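Local coordinates for polysaccharide deacetylase-like protein (Bacillus anthracis, PDB 4V33) that probably removes acetyl groups from polysaccharides as a zinc-containing member of the polysaccharide deacetylase family, and is required for osmotic stability and cell shape, at residues W190-I193 with N194-N197; A172-K175 with Y176-D179; A312-K315 with K316-F320. All coordinates share one frame; numbering follows the deposited sequence.

Contact 1. Residues W190-I193 with N194-N197; sequences WGDI and NKVN
D192 and K195 meet across a tight bend, their side chains crossing at a slant. D192 offers OD1, and the aliphatic part of K195 passes it with CD at 3.6 Å. The two charges do not pair. K195 NZ stays 5.6 Å from D192 OD1. The lysine bends at its last torsion (chi4 -63°), and NZ forms a salt bridge with E116. The carboxylate of D192 is engaged on its other oxygen, OD2, by R189. K195 CE also lies 3.5 Å from G191 O.

I193 and N194 lie side by side and point alike. I193 CG1 lies 4.0 Å from N194 ND2. The isoleucine places CG1 between its backbone N and carbonyl carbon (chi1 59°). With chi2 extended as well, CD1 comes over one face of the W190 ring, 3.9 Å above the plane and towards the rim. The amide of N194 is held at both atoms, ND2 by E141 and OD1 by the backbone N of Q142. V196 rests CG2 on D192 O.

The backbone closes the bend. K195 N donates to D192 O at 2.9 Å, from well above the carbonyl plane. A water bridges G191 O and N194 N. With I193 and N194 in the middle positions, this is a type I beta turn following a short 3-10 segment. It lies between strands 183-185 and 199-206 of the deacetylase domain, where it meets E116 of the N-terminal antiparallel sheet and the linker residues E141 and Q142.

Contact 2. Residues A172-K175 with Y176-D179; sequences AQMK and YLKD. With ACT (acetate ion), chain E.
M174 and L177 form the packed side of the last two turns of alpha helix 167-179. They lie alongside each other and point the same way. M174 CE is 3.7 Å from L177 CD1, with M174 SD slightly farther from the same methyl. Both side chains press on V202 of strand 199-206. Helix 211-221 adds L218 and L221 around the methionine. Q173 is buried too, its OE1 bonded to Y149.

Four i to i+4 backbone bonds hold the turns, the shortest from D179 N to K175 O at 2.8 Å. L177 CB also sits 3.4 Å from M174 O.

The other side faces solvent. K175 and D179 are both exposed. Y176 is intermediate: its side chain touches A356 of helix 352-359, while OH donates to an acetate ion, 2.7 Å from ACT O. That oxygen lies at the ring edge, near its plane. The acetate, probably from the crystallisation liquor, is also bonded to Y182 and K198.

K175 sets CG anti to its own backbone N (chi1 -177°) and runs out from the helix. It bends only at the tip, where NZ meets the syn lone pair of D179 OD2 at 2.8 Å in a salt bridge.

Contact 3. Residues A312-K315 with K316-F320; sequences AETK and KYYQF
E313 and K316 lie side by side, pointing the same way, and join at their ends in a salt bridge. K316 NZ is 2.9 Å from E313 OE1. It approaches from above the carboxylate plane, 44° out of it. The lysine is extended beyond CG, and its CD and CE run past the same oxygen. The glutamate reaches it by a bend about its CB-CG bond (chi2 -71°). A water also donates to OE1 and links it to Y317 OH, which lies 2.7 Å from that water. The water sits at the edge of the Y317 ring, in its plane. K316 CB stands 3.6 Å above the centre of one face of this ring.

T314 meets Y318 with its methyl: CG2 is 3.9 Å from Y318 CD2. T314 O lies at the edge of the Y318 ring. This carbonyl takes two backbone bonds. Y318 N comes nearly head-on at 2.9 Å, while Y317 N arrives from above the carbonyl plane at 3.0 Å. A second water donates to both K315 O and Y318 O.

Here the chain leaves helix 308-315 for strand 320-326. Strand 298-300, that helix and the parallel strand 320-326 make a beta-alpha-beta unit of the deacetylase domain.

A second shell holds the groups in place. E313 OE2 pairs with K309, so the carboxylate has a lysine at each oxygen. T314 OG1 bonds to V310 O, one turn back, while the T314 side chain packs on V299. K315 NZ pairs with D336. Helix 277-292 supports both tyrosines, L281 touching Y317 and K285 touching Y318. Y318 OH bonds to S263 OG; the side chain of Y318 is about 13 Å from the zinc ion.

Overall arrangement
From the N terminus, contact 2 comes first, setting helix 167-179 against strand 199-206 and helices 211-221 and 352-359. Contact 1 follows in the loop between strands 183-185 and 199-206. Contact 3 comes last, joining the end of helix 308-315 to strand 298-300 and helix 277-292. Each is local, with adjoining segments, so the three lie in series and none nests or crosses. Contact 1 lies about 7 Å from the chain's centre (centre to centre), where the deacetylase domain meets the N-terminal sheet. Contacts 2 and 3 lie on opposite sides of that centre, their own centres about 33 Å apart. W190 CG of contact 1 packs 3.5 Å from F320 CE1 of contact 3. Contact 2 touches neither.

Contact 1. Residues W190-I193 with N194-N197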
ATOM      1  N   TRP A 190      -3.275   1.312   4.793  1.00 16.40           N
ATOM      2  CA  TRP A 190      -2.600   2.344   4.009  1.00 16.35           C
ATOM      3  C   TRP A 190      -1.501   3.028   4.827  1.00 18.28           C
ATOM      4  O   TRP A 190      -0.433   3.365   4.302  1.00 17.94           O
ATOM      5  CB  TRP A 190      -3.590   3.402   3.499  1.00 18.01           C
ATOM      6  CG  TRP A 190      -2.912   4.376   2.599  1.00 17.00           C
ATOM      7  CD1 TRP A 190      -2.652   5.693   2.850  1.00 18.10           C
ATOM      8  CD2 TRP A 190      -2.367   4.094   1.313  1.00 16.77           C
ATOM      9  NE1 TRP A 190      -1.977   6.248   1.787  1.00 18.80           N
ATOM     10  CE2 TRP A 190      -1.791   5.287   0.830  1.00 18.94           C
ATOM     11  CE3 TRP A 190      -2.303   2.943   0.518  1.00 17.51           C
ATOM     12  CZ2 TRP A 190      -1.167   5.362  -0.412  1.00 17.41           C
ATOM     13  CZ3 TRP A 190      -1.683   3.017  -0.712  1.00 19.00           C
ATOM     14  CH2 TRP A 190      -1.124   4.220  -1.166  1.00 18.36           C
ATOM     15  N   GLY A 191      -1.769   3.213   6.115  1.00 18.76           N
ATOM     16  CA  GLY A 191      -0.817   3.846   7.012  1.00 18.93           C
ATOM     17  C   GLY A 191       0.464   3.058   7.225  1.00 21.09           C
ATOM     18  O   GLY A 191       1.391   3.558   7.862  1.00 20.90           O
ATOM     19  N   ASP A 192       0.526   1.838   6.691  1.00 17.44           N
ATOM     20  CA  ASP A 192       1.688   0.972   6.892  1.00 18.43           C
ATOM     21  C   ASP A 192       2.587   0.832   5.663  1.00 18.12           C
ATOM     22  O   ASP A 192       3.555   0.063   5.696  1.00 18.75           O
ATOM     23  CB  ASP A 192       1.257  -0.432   7.328  1.00 18.62           C
ATOM     24  CG  ASP A 192       0.624  -0.457   8.704  1.00 24.94           C
ATOM     25  OD1 ASP A 192       0.873   0.468   9.516  1.00 25.39           O
ATOM     26  OD2 ASP A 192      -0.119  -1.428   8.978  1.00 25.09           O
ATOM     27  N   ILE A 193       2.287   1.548   4.582  1.00 17.25           N
ATOM     28  CA  ILE A 193       3.058   1.349   3.348  1.00 15.65           C
ATOM     29  C   ILE A 193       4.560   1.611   3.494  1.00 15.91           C
ATOM     30  O   ILE A 193       5.359   1.003   2.782  1.00 17.39           O
ATOM     31  CB  ILE A 193       2.496   2.150   2.147  1.00 16.01           C
ATOM     32  CG1 ILE A 193       2.477   3.648   2.452  1.00 18.92           C
ATOM     33  CG2 ILE A 193       1.110   1.637   1.764  1.00 18.49           C
ATOM     34  CD1 ILE A 193       2.237   4.510   1.220  1.00 20.34           C
ATOM     35  N   ASN A 194       4.944   2.485   4.425  1.00 16.83           N
ATOM     36  CA  ASN A 194       6.361   2.762   4.666  1.00 16.51           C
ATOM     37  C   ASN A 194       6.923   1.991   5.856  1.00 17.62           C
ATOM     38  O   ASN A 194       8.106   2.112   6.183  1.00 19.24           O
ATOM     39  CB  ASN A 194       6.588   4.264   4.837  1.00 19.32           C
ATOM     40  CG  ASN A 194       6.438   5.015   3.529  1.00 20.32           C
ATOM     41  OD1 ASN A 194       7.127   4.711   2.555  1.00 20.69           O
ATOM     42  ND2 ASN A 194       5.523   5.986   3.495  1.00 19.68           N
ATOM     43  N   LYS A 195       6.074   1.175   6.474  1.00 17.24           N
ATOM     44  CA  LYS A 195       6.455   0.422   7.669  1.00 18.05           C
ATOM     45  C   LYS A 195       6.703  -1.060   7.377  1.00 16.16           C
ATOM     46  O   LYS A 195       7.036  -1.825   8.288  1.00 19.49           O
ATOM     47  CB  LYS A 195       5.368   0.555   8.739  1.00 18.99           C
ATOM     48  CG  LYS A 195       5.089   1.991   9.162  1.00 22.26           C
ATOM     49  CD  LYS A 195       4.043   2.034  10.269  1.00 25.01           C
ATOM     50  CE  LYS A 195       3.576   3.459  10.544  1.00 30.96           C
ATOM     51  NZ  LYS A 195       4.663   4.331  11.038  1.00 43.04           N
ATOM     52  N   VAL A 196       6.545  -1.448   6.115  1.00 17.27           N
ATOM     53  CA  VAL A 196       6.724  -2.836   5.695  1.00 17.62           C
ATOM     54  C   VAL A 196       7.655  -2.920   4.501  1.00 16.93           C
ATOM     55  O   VAL A 196       7.861  -1.946   3.785  1.00 17.38           O
ATOM     56  CB  VAL A 196       5.383  -3.510   5.316  1.00 17.02           C
ATOM     57  CG1 VAL A 196       4.404  -3.427   6.489  1.00 18.04           C
ATOM     58  CG2 VAL A 196       4.789  -2.889   4.031  1.00 17.21           C
ATOM     59  N   ASN A 197       8.225  -4.097   4.297  1.00 17.01           N
ATOM     60  CA  ASN A 197       9.097  -4.347   3.160  0.52 16.61           C
ATOM     61  C   ASN A 197       8.276  -4.604   1.903  1.00 16.60           C
ATOM     62  O   ASN A 197       7.298  -5.356   1.945  1.00 16.65           O
ATOM     63  CB  ASN A 197       9.972  -5.566   3.447  0.52 14.60           C
ATOM     64  CG  ASN A 197      11.005  -5.813   2.370  0.52 21.79           C
ATOM     65  OD1 ASN A 197      11.024  -6.872   1.740  0.52 33.75           O
ATOM     66  ND2 ASN A 197      11.876  -4.837   2.153  0.52 17.37           N
TER
HETATM   67  O   HOH W   1       3.685   4.028   6.516  0.95 20.56           O

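Contact 2. Residues A172-K175 with Y176-D179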
ATOM      1  N   ALA A 172       1.332 -18.631  -9.911  1.00 13.36           N
ATOM      2  CA  ALA A 172       2.760 -18.426 -10.140  1.00 13.32           C
ATOM      3  C   ALA A 172       3.151 -16.990  -9.799  1.00 14.36           C
ATOM      4  O   ALA A 172       4.233 -16.749  -9.259  1.00 15.40           O
ATOM      5  CB  ALA A 172       3.128 -18.760 -11.583  1.00 15.71           C
ATOM      6  N   GLN A 173       2.264 -16.048 -10.109  1.00 13.63           N
ATOM      7  CA  GLN A 173       2.493 -14.637  -9.801  1.00 12.74           C
ATOM      8  C   GLN A 173       2.473 -14.387  -8.295  1.00 14.92           C
ATOM      9  O   GLN A 173       3.354 -13.705  -7.753  1.00 14.66           O
ATOM     10  CB  GLN A 173       1.466 -13.774 -10.536  1.00 12.91           C
ATOM     11  CG  GLN A 173       1.701 -13.777 -12.047  1.00 12.06           C
ATOM     12  CD  GLN A 173       0.466 -13.389 -12.849  1.00 14.02           C
ATOM     13  OE1 GLN A 173      -0.476 -12.789 -12.328  1.00 14.60           O
ATOM     14  NE2 GLN A 173       0.471 -13.731 -14.128  1.00 13.53           N
ATOM     15  N   MET A 174       1.486 -14.958  -7.614  1.00 13.53           N
ATOM     16  CA  MET A 174       1.421 -14.826  -6.163  1.00 13.28           C
ATOM     17  C   MET A 174       2.600 -15.525  -5.486  1.00 15.41           C
ATOM     18  O   MET A 174       3.124 -15.042  -4.478  1.00 15.50           O
ATOM     19  CB  MET A 174       0.092 -15.349  -5.630  1.00 14.07           C
ATOM     20  CG  MET A 174      -1.117 -14.571  -6.125  1.00 13.49           C
ATOM     21  SD  MET A 174      -1.156 -12.815  -5.644  1.00 14.80           S
ATOM     22  CE  MET A 174      -0.581 -12.025  -7.146  1.00 15.33           C
ATOM     23  N   LYS A 175       3.032 -16.649  -6.048  1.00 13.53           N
ATOM     24  CA  LYS A 175       4.185 -17.355  -5.500  1.00 14.16           C
ATOM     25  C   LYS A 175       5.435 -16.495  -5.636  1.00 14.42           C
ATOM     26  O   LYS A 175       6.316 -16.521  -4.765  1.00 16.02           O
ATOM     27  CB  LYS A 175       4.387 -18.707  -6.200  1.00 16.67           C
ATOM     28  CG  LYS A 175       5.526 -19.535  -5.627  1.00 20.87           C
ATOM     29  CD  LYS A 175       5.607 -20.890  -6.303  1.00 23.45           C
ATOM     30  CE  LYS A 175       6.630 -21.806  -5.630  1.00 27.75           C
ATOM     31  NZ  LYS A 175       8.033 -21.348  -5.825  1.00 28.85           N
ATOM     32  N   TYR A 176       5.517 -15.732  -6.723  1.00 15.01           N
ATOM     33  CA  TYR A 176       6.627 -14.795  -6.878  1.00 15.09           C
ATOM     34  C   TYR A 176       6.632 -13.777  -5.731  1.00 15.72           C
ATOM     35  O   TYR A 176       7.684 -13.486  -5.158  1.00 16.31           O
ATOM     36  CB  TYR A 176       6.601 -14.096  -8.247  1.00 14.89           C
ATOM     37  CG  TYR A 176       7.766 -13.145  -8.428  1.00 12.72           C
ATOM     38  CD1 TYR A 176       7.672 -11.825  -8.014  1.00 15.25           C
ATOM     39  CD2 TYR A 176       8.966 -13.575  -8.981  1.00 17.35           C
ATOM     40  CE1 TYR A 176       8.740 -10.952  -8.145  1.00 18.08           C
ATOM     41  CE2 TYR A 176      10.040 -12.704  -9.119  1.00 18.73           C
ATOM     42  CZ  TYR A 176       9.912 -11.394  -8.702  1.00 19.97           C
ATOM     43  OH  TYR A 176      10.974 -10.520  -8.830  1.00 21.62           O
ATOM     44  N   LEU A 177       5.461 -13.248  -5.391  1.00 14.79           N
ATOM     45  CA  LEU A 177       5.368 -12.311  -4.274  1.00 14.57           C
ATOM     46  C   LEU A 177       5.818 -12.978  -2.970  1.00 15.74           C
ATOM     47  O   LEU A 177       6.561 -12.387  -2.165  1.00 17.09           O
ATOM     48  CB  LEU A 177       3.939 -11.780  -4.145  1.00 13.52           C
ATOM     49  CG  LEU A 177       3.412 -11.023  -5.361  1.00 13.90           C
ATOM     50  CD1 LEU A 177       2.022 -10.466  -5.068  1.00 13.71           C
ATOM     51  CD2 LEU A 177       4.367  -9.900  -5.728  1.00 14.89           C
ATOM     52  N   LYS A 178       5.362 -14.210  -2.762  1.00 14.89           N
ATOM     53  CA  LYS A 178       5.689 -14.972  -1.558  1.00 16.93           C
ATOM     54  C   LYS A 178       7.180 -15.225  -1.447  1.00 18.34           C
ATOM     55  O   LYS A 178       7.764 -15.069  -0.371  1.00 21.51           O
ATOM     56  CB  LYS A 178       4.942 -16.311  -1.554  1.00 16.16           C
ATOM     57  CG  LYS A 178       5.224 -17.205  -0.350  1.00 19.14           C
ATOM     58  CD  LYS A 178       4.350 -18.454  -0.389  1.00 20.13           C
ATOM     59  CE  LYS A 178       4.632 -19.357   0.812  1.00 21.36           C
ATOM     60  NZ  LYS A 178       3.733 -20.550   0.839  1.00 23.37           N
ATOM     61  N   ASP A 179       7.798 -15.610  -2.561  1.00 16.80           N
ATOM     62  CA  ASP A 179       9.212 -15.958  -2.574  1.00 18.74           C
ATOM     63  C   ASP A 179      10.162 -14.763  -2.525  1.00 20.50           C
ATOM     64  O   ASP A 179      11.358 -14.933  -2.265  1.00 24.21           O
ATOM     65  CB  ASP A 179       9.534 -16.797  -3.813  1.00 21.43           C
ATOM     66  CG  ASP A 179       8.905 -18.166  -3.766  1.00 25.66           C
ATOM     67  OD1 ASP A 179       8.436 -18.562  -2.678  1.00 26.72           O
ATOM     68  OD2 ASP A 179       8.890 -18.842  -4.816  1.00 26.88           O
TER
HETATM   69  C   ACT E1363      11.979  -8.251  -6.362  1.00 33.64           C
HETATM   70  O   ACT E1363      10.935  -8.470  -7.010  1.00 24.73           O
HETATM   71  OXT ACT E1363      11.889  -7.381  -5.472  1.00 36.12           O
HETATM   72  CH3 ACT E1363      13.258  -8.987  -6.639  1.00 39.14           C

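Contact 3. Residues A312-K315 with K316-F320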
ATOM      1  N   ALA A 312     -14.274  14.899  -7.328  1.00 21.13           N
ATOM      2  CA  ALA A 312     -14.957  15.659  -6.288  1.00 20.64           C
ATOM      3  C   ALA A 312     -16.166  14.915  -5.716  1.00 20.03           C
ATOM      4  O   ALA A 312     -16.423  14.978  -4.511  1.00 24.42           O
ATOM      5  CB  ALA A 312     -15.357  17.021  -6.799  1.00 20.93           C
ATOM      6  N   GLU A 313     -16.907  14.213  -6.573  1.00 20.60           N
ATOM      7  CA  GLU A 313     -18.044  13.433  -6.097  1.00 20.68           C
ATOM      8  C   GLU A 313     -17.559  12.241  -5.274  1.00 20.69           C
ATOM      9  O   GLU A 313     -18.092  11.955  -4.198  1.00 22.07           O
ATOM     10  CB  GLU A 313     -18.918  12.954  -7.267  1.00 22.34           C
ATOM     11  CG  GLU A 313     -19.634  14.074  -8.019  1.00 21.32           C
ATOM     12  CD  GLU A 313     -20.766  14.709  -7.226  1.00 33.36           C
ATOM     13  OE1 GLU A 313     -21.107  14.209  -6.135  1.00 27.54           O
ATOM     14  OE2 GLU A 313     -21.325  15.721  -7.705  1.00 33.73           O
ATOM     15  N   THR A 314     -16.531  11.566  -5.780  1.00 18.91           N
ATOM     16  CA  THR A 314     -15.972  10.395  -5.122  1.00 19.24           C
ATOM     17  C   THR A 314     -15.434  10.744  -3.732  1.00 20.05           C
ATOM     18  O   THR A 314     -15.585   9.963  -2.792  1.00 18.88           O
ATOM     19  CB  THR A 314     -14.882   9.766  -6.006  1.00 19.35           C
ATOM     20  OG1 THR A 314     -15.456   9.445  -7.280  1.00 18.22           O
ATOM     21  CG2 THR A 314     -14.318   8.487  -5.384  1.00 18.76           C
ATOM     22  N   LYS A 315     -14.844  11.934  -3.609  1.00 17.91           N
ATOM     23  CA  LYS A 315     -14.225  12.401  -2.369  1.00 19.81           C
ATOM     24  C   LYS A 315     -15.241  12.482  -1.229  1.00 22.55           C
ATOM     25  O   LYS A 315     -14.885  12.392  -0.056  1.00 22.09           O
ATOM     26  CB  LYS A 315     -13.609  13.788  -2.596  1.00 20.64           C
ATOM     27  CG  LYS A 315     -12.763  14.303  -1.446  1.00 23.25           C
ATOM     28  CD  LYS A 315     -12.005  15.560  -1.839  1.00 26.08           C
ATOM     29  CE  LYS A 315     -11.052  16.003  -0.733  1.00 27.84           C
ATOM     30  NZ  LYS A 315     -10.268  17.210  -1.123  1.00 30.43           N
ATOM     31  N   LYS A 316     -16.509  12.667  -1.581  1.00 22.33           N
ATOM     32  CA  LYS A 316     -17.561  12.748  -0.574  1.00 21.16           C
ATOM     33  C   LYS A 316     -17.745  11.434   0.187  1.00 22.37           C
ATOM     34  O   LYS A 316     -18.207  11.434   1.337  1.00 25.67           O
ATOM     35  CB  LYS A 316     -18.885  13.144  -1.225  1.00 21.84           C
ATOM     36  CG  LYS A 316     -18.874  14.514  -1.877  1.00 22.16           C
ATOM     37  CD  LYS A 316     -20.154  14.739  -2.672  1.00 23.26           C
ATOM     38  CE  LYS A 316     -20.116  16.077  -3.393  1.00 29.53           C
ATOM     39  NZ  LYS A 316     -21.365  16.318  -4.173  1.00 30.28           N
ATOM     40  N   TYR A 317     -17.378  10.324  -0.451  1.00 20.24           N
ATOM     41  CA  TYR A 317     -17.774   9.002   0.033  1.00 21.03           C
ATOM     42  C   TYR A 317     -16.635   8.015   0.256  1.00 19.94           C
ATOM     43  O   TYR A 317     -16.778   7.087   1.044  1.00 22.46           O
ATOM     44  CB  TYR A 317     -18.788   8.378  -0.934  1.00 21.19           C
ATOM     45  CG  TYR A 317     -19.900   9.333  -1.301  1.00 20.92           C
ATOM     46  CD1 TYR A 317     -20.738   9.851  -0.320  1.00 21.71           C
ATOM     47  CD2 TYR A 317     -20.096   9.740  -2.613  1.00 22.25           C
ATOM     48  CE1 TYR A 317     -21.749  10.735  -0.638  1.00 23.07           C
ATOM     49  CE2 TYR A 317     -21.113  10.622  -2.943  1.00 21.88           C
ATOM     50  CZ  TYR A 317     -21.932  11.120  -1.944  1.00 20.65           C
ATOM     51  OH  TYR A 317     -22.953  12.000  -2.240  1.00 23.96           O
ATOM     52  N   TYR A 318     -15.520   8.214  -0.440  1.00 19.06           N
ATOM     53  CA  TYR A 318     -14.407   7.264  -0.399  1.00 19.48           C
ATOM     54  C   TYR A 318     -13.102   7.958  -0.046  1.00 18.38           C
ATOM     55  O   TYR A 318     -12.889   9.108  -0.422  1.00 20.13           O
ATOM     56  CB  TYR A 318     -14.249   6.565  -1.754  1.00 17.26           C
ATOM     57  CG  TYR A 318     -15.446   5.737  -2.157  1.00 17.02           C
ATOM     58  CD1 TYR A 318     -15.603   4.438  -1.684  1.00 15.58           C
ATOM     59  CD2 TYR A 318     -16.426   6.259  -2.997  1.00 19.37           C
ATOM     60  CE1 TYR A 318     -16.688   3.674  -2.038  1.00 16.18           C
ATOM     61  CE2 TYR A 318     -17.523   5.503  -3.362  1.00 17.51           C
ATOM     62  CZ  TYR A 318     -17.648   4.210  -2.879  1.00 16.78           C
ATOM     63  OH  TYR A 318     -18.732   3.436  -3.225  1.00 16.68           O
ATOM     64  N   GLN A 319     -12.225   7.254   0.669  1.00 17.90           N
ATOM     65  CA  GLN A 319     -10.893   7.763   0.964  1.00 21.51           C
ATOM     66  C   GLN A 319      -9.904   7.443  -0.157  1.00 19.82           C
ATOM     67  O   GLN A 319      -8.914   8.159  -0.335  1.00 20.80           O
ATOM     68  CB  GLN A 319     -10.365   7.165   2.267  1.00 19.40           C
ATOM     69  CG  GLN A 319     -11.163   7.517   3.497  1.00 30.67           C
ATOM     70  CD  GLN A 319     -10.739   6.688   4.688  1.00 37.13           C
ATOM     71  OE1 GLN A 319     -11.576   6.204   5.452  1.00 41.18           O
ATOM     72  NE2 GLN A 319      -9.430   6.507   4.844  1.00 29.42           N
ATOM     73  N   PHE A 320     -10.173   6.372  -0.907  1.00 16.24           N
ATOM     74  CA  PHE A 320      -9.235   5.870  -1.917  1.00 15.01           C
ATOM     75  C   PHE A 320      -9.980   5.571  -3.205  1.00 15.96           C
ATOM     76  O   PHE A 320     -11.087   5.033  -3.178  1.00 17.07           O
ATOM     77  CB  PHE A 320      -8.547   4.578  -1.441  1.00 16.34           C
ATOM     78  CG  PHE A 320      -7.786   4.740  -0.167  1.00 13.48           C
ATOM     79  CD1 PHE A 320      -6.504   5.255  -0.177  1.00 17.04           C
ATOM     80  CD2 PHE A 320      -8.366   4.406   1.047  1.00 15.83           C
ATOM     81  CE1 PHE A 320      -5.805   5.427   1.001  1.00 15.99           C
ATOM     82  CE2 PHE A 320      -7.678   4.577   2.237  1.00 16.91           C
ATOM     83  CZ  PHE A 320      -6.392   5.087   2.214  1.00 17.52           C
TER
HETATM   84  O   HOH W   2     -22.917  12.918  -4.810  1.00 25.61           O
HETATM   85  O   HOH W   3     -12.403  11.476   0.736  0.84 23.90           O